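Local structure of DUF1254 domain-containing protein (Vibrio parahaemolyticus, 3U07) at residues A[94-100]-A[186-192]; A[107-113]-A[163-169]; A[219-224]-A[243-248]. The protein is of unknown function but joins DUF1254 and DUF1214 family regions in one chain and is probably exported from the cytoplasm. The protein carries 2 engineered substitutions. One frame throughout, in Å; residues are numbered along the deposited sequence.

Interaction 1 of 3, residues A[94-100]-A[186-192]; sequences EPVIVSV and WNIRTLS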
loop_
_atom_site.group_PDB
_atom_site.type_symbol
_atom_site.label_atom_id
_atom_site.label_comp_id
_atom_site.label_asym_id
_atom_site.label_seq_id
_atom_site.Cartn_x
_atom_site.Cartn_y
_atom_site.Cartn_z
ATOM N N GLU A 94 6.641 -16.560 -17.883
ATOM C CA GLU A 94 5.950 -15.869 -18.958
ATOM C C GLU A 94 5.068 -14.763 -18.375
ATOM O O GLU A 94 4.858 -14.707 -17.165
ATOM C CB GLU A 94 5.078 -16.864 -19.727
ATOM C CG GLU A 94 4.022 -17.525 -18.854
ATOM C CD GLU A 94 3.079 -18.404 -19.645
ATOM O OE1 GLU A 94 2.637 -17.968 -20.724
ATOM O OE2 GLU A 94 2.769 -19.521 -19.182
ATOM N N PRO A 95 4.546 -13.868 -19.232
ATOM C CA PRO A 95 3.687 -12.776 -18.767
ATOM C C PRO A 95 2.401 -13.292 -18.140
ATOM O O PRO A 95 2.011 -14.447 -18.343
ATOM C CB PRO A 95 3.415 -11.984 -20.040
ATOM C CG PRO A 95 4.666 -12.189 -20.837
ATOM C CD PRO A 95 4.905 -13.673 -20.647
ATOM N N VAL A 96 1.740 -12.420 -17.387
ATOM C CA VAL A 96 0.493 -12.763 -16.723
ATOM C C VAL A 96 -0.489 -11.630 -16.967
ATOM O O VAL A 96 -0.124 -10.451 -16.953
ATOM C CB VAL A 96 0.704 -12.958 -15.204
ATOM C CG1 VAL A 96 1.265 -11.692 -14.595
ATOM C CG2 VAL A 96 -0.605 -13.330 -14.536
ATOM N N ILE A 97 -1.738 -11.999 -17.197
ATOM C CA ILE A 97 -2.774 -11.028 -17.474
ATOM C C ILE A 97 -3.836 -10.998 -16.385
ATOM O O ILE A 97 -4.404 -12.025 -16.013
ATOM C CB ILE A 97 -3.430 -11.339 -18.844
ATOM C CG1 ILE A 97 -2.396 -11.129 -19.954
ATOM C CG2 ILE A 97 -4.656 -10.467 -19.059
ATOM C CD1 ILE A 97 -2.792 -11.735 -21.286
ATOM N N VAL A 98 -4.078 -9.807 -15.859
ATOM C CA VAL A 98 -5.090 -9.625 -14.840
ATOM C C VAL A 98 -6.298 -9.050 -15.558
ATOM O O VAL A 98 -6.200 -8.025 -16.242
ATOM C CB VAL A 98 -4.609 -8.654 -13.742
ATOM C CG1 VAL A 98 -5.728 -8.411 -12.731
ATOM C CG2 VAL A 98 -3.379 -9.240 -13.044
ATOM N N SER A 99 -7.429 -9.734 -15.431
ATOM C CA SER A 99 -8.658 -9.296 -16.077
ATOM C C SER A 99 -9.534 -8.533 -15.095
ATOM O O SER A 99 -9.802 -8.998 -13.985
ATOM C CB SER A 99 -9.442 -10.497 -16.620
ATOM O OG SER A 99 -8.682 -11.234 -17.559
ATOM N N VAL A 100 -9.965 -7.350 -15.518
ATOM C CA VAL A 100 -10.827 -6.495 -14.717
ATOM C C VAL A 100 -12.022 -6.100 -15.581
ATOM O O VAL A 100 -11.856 -5.516 -16.655
ATOM C CB VAL A 100 -10.075 -5.223 -14.256
ATOM C CG1 VAL A 100 -11.031 -4.273 -13.555
ATOM C CG2 VAL A 100 -8.946 -5.611 -13.307
ATOM N N TRP A 186 -12.984 -10.629 -11.628
ATOM C CA TRP A 186 -11.556 -10.345 -11.742
ATOM C C TRP A 186 -10.902 -11.715 -11.935
ATOM O O TRP A 186 -11.357 -12.715 -11.378
ATOM C CB TRP A 186 -11.034 -9.685 -10.464
ATOM C CG TRP A 186 -11.434 -8.250 -10.315
ATOM C CD1 TRP A 186 -12.672 -7.713 -10.533
ATOM C CD2 TRP A 186 -10.600 -7.169 -9.877
ATOM N NE1 TRP A 186 -12.661 -6.365 -10.252
ATOM C CE2 TRP A 186 -11.404 -6.007 -9.842
ATOM C CE3 TRP A 186 -9.255 -7.071 -9.497
ATOM C CZ2 TRP A 186 -10.904 -4.761 -9.457
ATOM C CZ3 TRP A 186 -8.757 -5.829 -9.113
ATOM C CH2 TRP A 186 -9.583 -4.692 -9.091
ATOM N N ASN A 187 -9.830 -11.771 -12.713
ATOM C CA ASN A 187 -9.183 -13.048 -12.976
ATOM C C ASN A 187 -7.695 -12.843 -13.205
ATOM O O ASN A 187 -7.259 -11.733 -13.507
ATOM C CB ASN A 187 -9.833 -13.674 -14.220
ATOM C CG ASN A 187 -9.509 -15.150 -14.386
ATOM O OD1 ASN A 187 -8.944 -15.781 -13.498
ATOM N ND2 ASN A 187 -9.883 -15.710 -15.529
ATOM N N ILE A 188 -6.918 -13.907 -13.023
ATOM C CA ILE A 188 -5.474 -13.875 -13.255
ATOM C C ILE A 188 -5.156 -15.097 -14.107
ATOM O O ILE A 188 -5.488 -16.221 -13.734
ATOM C CB ILE A 188 -4.649 -14.004 -11.962
ATOM C CG1 ILE A 188 -4.923 -12.828 -11.028
ATOM C CG2 ILE A 188 -3.154 -14.075 -12.315
ATOM C CD1 ILE A 188 -4.274 -12.998 -9.667
ATOM N N ARG A 189 -4.517 -14.877 -15.249
ATOM C CA ARG A 189 -4.166 -15.972 -16.147
ATOM C C ARG A 189 -2.787 -15.753 -16.766
ATOM O O ARG A 189 -2.405 -14.620 -17.055
ATOM C CB ARG A 189 -5.188 -16.072 -17.286
ATOM C CG ARG A 189 -6.548 -16.634 -16.911
ATOM C CD ARG A 189 -7.502 -16.519 -18.085
ATOM N NE ARG A 189 -7.966 -15.146 -18.278
ATOM C CZ ARG A 189 -8.696 -14.746 -19.312
ATOM N NH1 ARG A 189 -9.039 -15.614 -20.252
ATOM N NH2 ARG A 189 -9.095 -13.484 -19.402
ATOM N N THR A 190 -2.037 -16.833 -16.955
ATOM C CA THR A 190 -0.737 -16.728 -17.600
ATOM C C THR A 190 -1.051 -16.476 -19.077
ATOM O O THR A 190 -2.141 -16.801 -19.550
ATOM C CB THR A 190 0.076 -18.040 -17.501
ATOM O OG1 THR A 190 -0.694 -19.124 -18.034
ATOM C CG2 THR A 190 0.447 -18.327 -16.058
ATOM N N LEU A 191 -0.102 -15.891 -19.798
ATOM C CA LEU A 191 -0.299 -15.607 -21.213
ATOM C C LEU A 191 -0.719 -16.868 -21.971
ATOM O O LEU A 191 -1.693 -16.847 -22.719
ATOM C CB LEU A 191 0.990 -15.044 -21.819
ATOM C CG LEU A 191 0.961 -14.750 -23.320
ATOM C CD1 LEU A 191 -0.182 -13.779 -23.656
ATOM C CD2 LEU A 191 2.312 -14.182 -23.736
ATOM N N SER A 192 0.008 -17.965 -21.769
ATOM C CA SER A 192 -0.314 -19.206 -22.460
ATOM C C SER A 192 -1.742 -19.634 -22.160
ATOM O O SER A 192 -2.493 -19.974 -23.077
ATOM C CB SER A 192 0.673 -20.316 -22.079
ATOM O OG SER A 192 0.660 -20.558 -20.687
HETATM O O HOH W 1 -6.867 -13.033 -16.559
#
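Val96 and Ile188 press their CG2 methyls together at 3.5 Å, closer than usual for two carbons, marking the tight side of the contact. They share their face of the strand pair with Val98, and Leu89 and Leu111 pack on it from strands 82-90 and 109-115 of the facing sheet. At one end of the pair Val100 CG2 sits over a face of the Trp186 ring, 4.0 Å from the centroid of its six-membered part and 7° off the normal, which identifies a CH-pi contact.

The solvent side is that of Asn187 and Arg189, which are partly exposed, and it holds a water. The bend of Arg189 at chi3 (-75°) sets its guanidinium above the gap between the strands, where NH2 donates to Ser99 OG at 2.9 Å, in the guanidinium plane. Ser99 OG also bonds to Gln135 OE1. The water donates to Ile97 O and Ser99 OG and accepts from Arg189 NE, bridging the two strands.

At the other end Glu94 grips Ser192 with both carboxylate oxygens: OE1 accepts Ser192 N (2.8 Å) from out of the carboxylate plane, while OE2 takes Ser192 OG (2.8 Å) on its syn lone pair. A carboxylate at this helix start would probably be stabilised by the helix dipole. Thr190 is the N-cap, its OG1 bonded to Glu193 N. Ile97 N meets Arg189 O at 2.7 Å and 177°, within the alternating register of an antiparallel pair at the edge of a mixed four-stranded sheet, whose last strand runs straight into a helix.

Interaction 2 of 3, residues A[107-113]-A[163-169]; sequences RYWILHT and KLMGRIM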
loop_
_atom_site.group_PDB
_atom_site.type_symbol
_atom_site.label_atom_id
_atom_site.label_comp_id
_atom_site.label_asym_id
_atom_site.label_seq_id
_atom_site.Cartn_x
_atom_site.Cartn_y
_atom_site.Cartn_z
ATOM N N ARG A 107 -18.699 3.713 -8.852
ATOM C CA ARG A 107 -17.993 2.857 -7.913
ATOM C C ARG A 107 -16.476 2.982 -7.996
ATOM O O ARG A 107 -15.886 2.821 -9.065
ATOM C CB ARG A 107 -18.395 1.396 -8.115
ATOM C CG ARG A 107 -17.897 0.468 -7.011
ATOM C CD ARG A 107 -18.293 -0.970 -7.271
ATOM N NE ARG A 107 -19.739 -1.121 -7.405
ATOM C CZ ARG A 107 -20.600 -1.093 -6.391
ATOM N NH1 ARG A 107 -20.167 -0.925 -5.148
ATOM N NH2 ARG A 107 -21.900 -1.225 -6.625
ATOM N N TYR A 108 -15.848 3.292 -6.864
ATOM C CA TYR A 108 -14.395 3.413 -6.815
ATOM C C TYR A 108 -13.784 2.015 -6.845
ATOM O O TYR A 108 -14.305 1.086 -6.225
ATOM C CB TYR A 108 -13.933 4.104 -5.527
ATOM C CG TYR A 108 -12.422 4.160 -5.381
ATOM C CD1 TYR A 108 -11.682 5.186 -5.968
ATOM C CD2 TYR A 108 -11.727 3.162 -4.701
ATOM C CE1 TYR A 108 -10.289 5.213 -5.886
ATOM C CE2 TYR A 108 -10.328 3.180 -4.614
ATOM C CZ TYR A 108 -9.620 4.208 -5.211
ATOM O OH TYR A 108 -8.240 4.235 -5.146
ATOM N N TRP A 109 -12.687 1.873 -7.579
ATOM C CA TRP A 109 -11.970 0.602 -7.661
ATOM C C TRP A 109 -10.543 0.896 -8.061
ATOM O O TRP A 109 -10.258 1.930 -8.670
ATOM C CB TRP A 109 -12.592 -0.344 -8.689
ATOM C CG TRP A 109 -12.559 0.172 -10.101
ATOM C CD1 TRP A 109 -13.492 0.962 -10.709
ATOM C CD2 TRP A 109 -11.539 -0.069 -11.077
ATOM N NE1 TRP A 109 -13.120 1.224 -12.005
ATOM C CE2 TRP A 109 -11.927 0.602 -12.259
ATOM C CE3 TRP A 109 -10.339 -0.792 -11.069
ATOM C CZ2 TRP A 109 -11.151 0.575 -13.423
ATOM C CZ3 TRP A 109 -9.568 -0.819 -12.226
ATOM C CH2 TRP A 109 -9.979 -0.141 -13.388
ATOM N N ILE A 110 -9.641 -0.009 -7.711
ATOM C CA ILE A 110 -8.244 0.176 -8.058
ATOM C C ILE A 110 -7.493 -1.149 -8.079
ATOM O O ILE A 110 -7.725 -2.018 -7.235
ATOM C CB ILE A 110 -7.548 1.143 -7.060
ATOM C CG1 ILE A 110 -6.103 1.394 -7.491
ATOM C CG2 ILE A 110 -7.610 0.571 -5.643
ATOM C CD1 ILE A 110 -5.477 2.587 -6.818
ATOM N N LEU A 111 -6.639 -1.314 -9.085
ATOM C CA LEU A 111 -5.789 -2.498 -9.200
ATOM C C LEU A 111 -4.408 -1.908 -8.919
ATOM O O LEU A 111 -3.912 -1.072 -9.673
ATOM C CB LEU A 111 -5.847 -3.096 -10.607
ATOM C CG LEU A 111 -4.803 -4.171 -10.949
ATOM C CD1 LEU A 111 -4.861 -5.311 -9.938
ATOM C CD2 LEU A 111 -5.066 -4.687 -12.356
ATOM N N HIS A 112 -3.797 -2.332 -7.820
ATOM C CA HIS A 112 -2.504 -1.798 -7.412
ATOM C C HIS A 112 -1.435 -2.884 -7.317
ATOM O O HIS A 112 -1.608 -3.867 -6.602
ATOM C CB HIS A 112 -2.688 -1.107 -6.057
ATOM C CG HIS A 112 -1.425 -0.581 -5.456
ATOM N ND1 HIS A 112 -1.209 -0.555 -4.093
ATOM C CD2 HIS A 112 -0.319 -0.042 -6.020
ATOM C CE1 HIS A 112 -0.025 -0.028 -3.847
ATOM N NE2 HIS A 112 0.537 0.292 -5.000
ATOM N N THR A 113 -0.330 -2.704 -8.038
ATOM C CA THR A 113 0.753 -3.679 -8.008
ATOM C C THR A 113 2.063 -3.005 -7.656
ATOM O O THR A 113 2.296 -1.855 -8.024
ATOM C CB THR A 113 0.927 -4.407 -9.376
ATOM O OG1 THR A 113 1.117 -3.438 -10.416
ATOM C CG2 THR A 113 -0.299 -5.262 -9.701
ATOM N N LYS A 163 3.569 -7.919 -5.959
ATOM C CA LYS A 163 2.432 -7.992 -5.052
ATOM C C LYS A 163 1.228 -7.293 -5.670
ATOM O O LYS A 163 1.326 -6.163 -6.144
ATOM C CB LYS A 163 2.803 -7.367 -3.702
ATOM C CG LYS A 163 1.682 -7.365 -2.655
ATOM C CD LYS A 163 2.241 -7.059 -1.267
ATOM C CE LYS A 163 1.154 -6.656 -0.274
ATOM N NZ LYS A 163 -0.098 -7.458 -0.403
ATOM N N LEU A 164 0.090 -7.981 -5.676
ATOM C CA LEU A 164 -1.129 -7.430 -6.248
ATOM C C LEU A 164 -2.203 -7.210 -5.194
ATOM O O LEU A 164 -2.435 -8.069 -4.344
ATOM C CB LEU A 164 -1.671 -8.368 -7.331
ATOM C CG LEU A 164 -2.983 -7.997 -8.038
ATOM C CD1 LEU A 164 -3.104 -8.791 -9.335
ATOM C CD2 LEU A 164 -4.179 -8.275 -7.129
HETATM N N MSE A 165 -2.853 -6.052 -5.262
HETATM C CA MSE A 165 -3.934 -5.707 -4.342
HETATM C C MSE A 165 -5.031 -4.993 -5.114
HETATM O O MSE A 165 -4.771 -4.020 -5.819
HETATM C CB MSE A 165 -3.429 -4.786 -3.224
HETATM C CG MSE A 165 -4.539 -4.122 -2.401
HETATM SE SE MSE A 165 -5.327 -5.210 -0.992
HETATM C CE MSE A 165 -6.184 -3.783 0.001
ATOM N N GLY A 166 -6.254 -5.494 -4.991
ATOM C CA GLY A 166 -7.380 -4.871 -5.657
ATOM C C GLY A 166 -8.357 -4.390 -4.600
ATOM O O GLY A 166 -8.587 -5.075 -3.604
ATOM N N ARG A 167 -8.914 -3.201 -4.797
ATOM C CA ARG A 167 -9.878 -2.646 -3.850
ATOM C C ARG A 167 -11.115 -2.189 -4.606
ATOM O O ARG A 167 -11.012 -1.485 -5.610
ATOM C CB ARG A 167 -9.298 -1.442 -3.102
ATOM C CG ARG A 167 -8.054 -1.721 -2.282
ATOM C CD ARG A 167 -7.559 -0.441 -1.625
ATOM N NE ARG A 167 -6.251 -0.609 -0.998
ATOM C CZ ARG A 167 -5.687 0.284 -0.189
ATOM N NH1 ARG A 167 -6.318 1.416 0.102
ATOM N NH2 ARG A 167 -4.488 0.046 0.329
ATOM N N ILE A 168 -12.280 -2.595 -4.116
ATOM C CA ILE A 168 -13.547 -2.213 -4.720
ATOM C C ILE A 168 -14.470 -1.628 -3.648
ATOM O O ILE A 168 -14.816 -2.304 -2.681
ATOM C CB ILE A 168 -14.239 -3.420 -5.383
ATOM C CG1 ILE A 168 -13.347 -3.982 -6.496
ATOM C CG2 ILE A 168 -15.585 -2.998 -5.958
ATOM C CD1 ILE A 168 -13.878 -5.258 -7.133
HETATM N N MSE A 169 -14.846 -0.365 -3.833
HETATM C CA MSE A 169 -15.728 0.358 -2.919
HETATM C C MSE A 169 -17.097 -0.303 -2.761
HETATM O O MSE A 169 -17.676 -0.821 -3.721
HETATM C CB MSE A 169 -15.932 1.796 -3.417
HETATM C CG MSE A 169 -17.097 2.551 -2.757
HETATM SE SE MSE A 169 -17.867 3.994 -3.843
HETATM C CE MSE A 169 -16.664 5.423 -3.371
HETATM O O HOH W 2 -3.280 -1.241 -2.013
#
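His112 N donates to Met165 O at 2.8 Å, among the shortest of the polar bonds joining the two strands, and Met165 N returns a bond to His112 O. Ile110 and Arg167 form the next hydrogen-bonded pair. With the strand directions 177° apart, the alternation identifies a regular antiparallel pairing, here between the two central strands of a four-stranded sheet.

One face is mainly apolar between Leu111, Leu164 and Ile168. Gly166, directly across from Leu111, contributes no side chain, and Leu111 reaches diagonally instead: CG lies opposite the backbone N (chi1 168°), and CD1 arrives 3.8 Å from Leu164 CG. On the other face Ile110 and Arg167 run side by side, Ile110 CG2 lying 3.7 Å from Arg167 CB. Arg167 then extends to a water that bonds to NH2 only weakly and meets His112 ND1 at 3.0 Å in the plane of the imidazole. The far nitrogen of that ring, NE2, is bonded to Thr120 OG1, so both imidazole nitrogens have partners.

At the end of the pair Met169, a selenomethionine, packs its CB 3.7 Å from Tyr108 CB. Arg107 lays its CD 3.6 Å from Ile168 CG2, and its guanidinium turns NH1 onto Met169 O at 2.9 Å, the carbonyl oxygen lying in the guanidinium plane. NE and NH2 form salt bridges with Asp104 and Asp175. The two carboxylates probably offset this buried charge, and the three partners together fix the rotation of the guanidinium.

Interaction 3 of 3, residues A[219-224]-A[243-248]; sequences VNFVLC and GVEPCK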
loop_
_atom_site.group_PDB
_atom_site.type_symbol
_atom_site.label_atom_id
_atom_site.label_comp_id
_atom_site.label_asym_id
_atom_site.label_seq_id
_atom_site.Cartn_x
_atom_site.Cartn_y
_atom_site.Cartn_z
ATOM N N VAL A 219 18.783 -10.187 -0.155
ATOM C CA VAL A 219 18.725 -9.141 -1.166
ATOM C C VAL A 219 19.309 -9.616 -2.507
ATOM O O VAL A 219 18.716 -9.378 -3.557
ATOM C CB VAL A 219 19.470 -7.869 -0.699
ATOM C CG1 VAL A 219 19.585 -6.867 -1.859
ATOM C CG2 VAL A 219 18.713 -7.225 0.467
ATOM N N ASN A 220 20.468 -10.273 -2.480
ATOM C CA ASN A 220 21.080 -10.765 -3.720
ATOM C C ASN A 220 20.178 -11.802 -4.388
ATOM O O ASN A 220 20.123 -11.892 -5.615
ATOM C CB ASN A 220 22.462 -11.369 -3.447
ATOM C CG ASN A 220 23.486 -10.323 -3.048
ATOM O OD1 ASN A 220 23.210 -9.124 -3.075
ATOM N ND2 ASN A 220 24.677 -10.772 -2.679
ATOM N N PHE A 221 19.470 -12.582 -3.576
ATOM C CA PHE A 221 18.551 -13.591 -4.093
ATOM C C PHE A 221 17.406 -12.917 -4.863
ATOM O O PHE A 221 17.077 -13.308 -5.986
ATOM C CB PHE A 221 17.965 -14.408 -2.937
ATOM C CG PHE A 221 16.863 -15.337 -3.353
ATOM C CD1 PHE A 221 17.153 -16.554 -3.964
ATOM C CD2 PHE A 221 15.532 -14.987 -3.149
ATOM C CE1 PHE A 221 16.125 -17.414 -4.364
ATOM C CE2 PHE A 221 14.498 -15.833 -3.544
ATOM C CZ PHE A 221 14.796 -17.051 -4.153
ATOM N N VAL A 222 16.791 -11.910 -4.249
ATOM C CA VAL A 222 15.695 -11.198 -4.895
ATOM C C VAL A 222 16.181 -10.454 -6.136
ATOM O O VAL A 222 15.508 -10.439 -7.166
ATOM C CB VAL A 222 15.045 -10.187 -3.932
ATOM C CG1 VAL A 222 14.045 -9.320 -4.683
ATOM C CG2 VAL A 222 14.353 -10.933 -2.801
ATOM N N LEU A 223 17.353 -9.838 -6.024
ATOM C CA LEU A 223 17.951 -9.081 -7.120
ATOM C C LEU A 223 18.135 -9.975 -8.346
ATOM O O LEU A 223 17.992 -9.535 -9.479
ATOM C CB LEU A 223 19.318 -8.542 -6.683
ATOM C CG LEU A 223 19.640 -7.046 -6.518
ATOM C CD1 LEU A 223 18.413 -6.176 -6.469
ATOM C CD2 LEU A 223 20.465 -6.896 -5.257
ATOM N N CYS A 224 18.449 -11.239 -8.094
ATOM C CA CYS A 224 18.681 -12.205 -9.159
ATOM C C CYS A 224 17.403 -12.548 -9.918
ATOM O O CYS A 224 17.427 -12.730 -11.130
ATOM C CB CYS A 224 19.271 -13.493 -8.565
ATOM S SG CYS A 224 20.047 -14.610 -9.781
ATOM N N GLY A 243 29.243 -6.356 -1.174
ATOM C CA GLY A 243 28.741 -7.697 -1.434
ATOM C C GLY A 243 27.311 -7.745 -1.951
ATOM O O GLY A 243 26.737 -8.826 -2.113
ATOM N N VAL A 244 26.720 -6.577 -2.192
ATOM C CA VAL A 244 25.354 -6.505 -2.716
ATOM C C VAL A 244 25.493 -6.633 -4.222
ATOM O O VAL A 244 26.045 -5.752 -4.880
ATOM C CB VAL A 244 24.686 -5.158 -2.390
ATOM C CG1 VAL A 244 23.226 -5.175 -2.855
ATOM C CG2 VAL A 244 24.774 -4.893 -0.896
ATOM N N GLU A 245 24.982 -7.727 -4.767
ATOM C CA GLU A 245 25.113 -7.992 -6.192
ATOM C C GLU A 245 24.149 -9.118 -6.572
ATOM O O GLU A 245 24.076 -10.124 -5.869
ATOM C CB GLU A 245 26.555 -8.413 -6.460
ATOM C CG GLU A 245 26.889 -8.768 -7.891
ATOM C CD GLU A 245 28.337 -9.194 -8.018
ATOM O OE1 GLU A 245 29.209 -8.469 -7.502
ATOM O OE2 GLU A 245 28.601 -10.248 -8.627
ATOM N N PRO A 246 23.417 -8.977 -7.699
ATOM C CA PRO A 246 22.445 -9.983 -8.165
ATOM C C PRO A 246 22.961 -11.397 -8.358
ATOM O O PRO A 246 23.733 -11.640 -9.277
ATOM C CB PRO A 246 21.968 -9.430 -9.497
ATOM C CG PRO A 246 22.248 -7.983 -9.417
ATOM C CD PRO A 246 23.571 -7.905 -8.699
ATOM N N CYS A 247 22.434 -12.338 -7.580
ATOM C CA CYS A 247 22.809 -13.755 -7.655
ATOM C C CYS A 247 24.090 -14.100 -6.885
ATOM O O CYS A 247 24.490 -15.262 -6.856
ATOM C CB CYS A 247 22.997 -14.221 -9.110
ATOM S SG CYS A 247 21.753 -13.617 -10.284
ATOM N N LYS A 248 24.749 -13.113 -6.279
ATOM C CA LYS A 248 25.990 -13.378 -5.541
ATOM C C LYS A 248 25.735 -14.135 -4.231
ATOM O O LYS A 248 24.926 -13.715 -3.396
ATOM C CB LYS A 248 26.731 -12.067 -5.246
ATOM C CG LYS A 248 28.023 -12.236 -4.436
ATOM C CD LYS A 248 28.656 -10.889 -4.110
ATOM C CE LYS A 248 29.962 -11.033 -3.332
ATOM N NZ LYS A 248 31.049 -11.704 -4.115
#
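Asn220 presents two flat groups to residues 243-248, which include a type II beta turn from Glu245 to Lys248 docked on a helix end and crosslinked to it by a disulfide. At the edge of its side-chain amide, ND2 donates to Gly243 O at 2.9 Å and to Lys248 O at 3.0 Å, both acceptors lying close to the amide plane. Glu245 N reaches OD1 at 2.8 Å from well above that plane, 52° out of it. The peptide carbonyl of Asn220 is approached from opposite faces: Cys224 N comes from one in the helical bond, and Cys247 N from the other at 3.1 Å.

One asparagine therefore links its helix to backbone groups before, inside and at the end of the turn. Its CG lies opposite the carbonyl carbon (chi1 -69°), a setting that carries the amide out to the turn, where OD1 and ND2 meet Glu245 N and the two carbonyls.

Apolar contacts flank these bonds. Leu223 CB rests 3.7 Å from Pro246 CA, and Leu223 CD2 meets Val244 CG1. Leu236 of the intervening helix touches both Leu223 and Val244, and Tyr36 and Ile40 of the long N-terminal helix pack against Leu223. Towards the exposed Cys247 the covalent link completes the joint: Cys224 SG and Cys247 SG are bonded at 2.0 Å, with chi3 of 91°, near the preferred value of about 90°.

Overall arrangement
After the N-terminal helix 26-52 and strand 82-90, segment 94-100 opens the loop that interaction 1 closes at 186-192. Interaction 2, joining 107-113 to 163-169, is nested inside it. The two belong to different four-stranded sheets that pack on each other: their centres are 16 Å apart, and Trp186 NE1 lies 3.5 Å from Ile168 CD1. Interaction 3 follows in series, closing a short helical excursion between 219-224 and 243-248, about 28 and 31 Å from the others between centres and touching neither. It ties the end of helix 215-224 to the loop before helix 253-273, beside helix 26-52. The strand orders recur among residues 315-434, consistent with DUF1254 and DUF1214 sharing a clan.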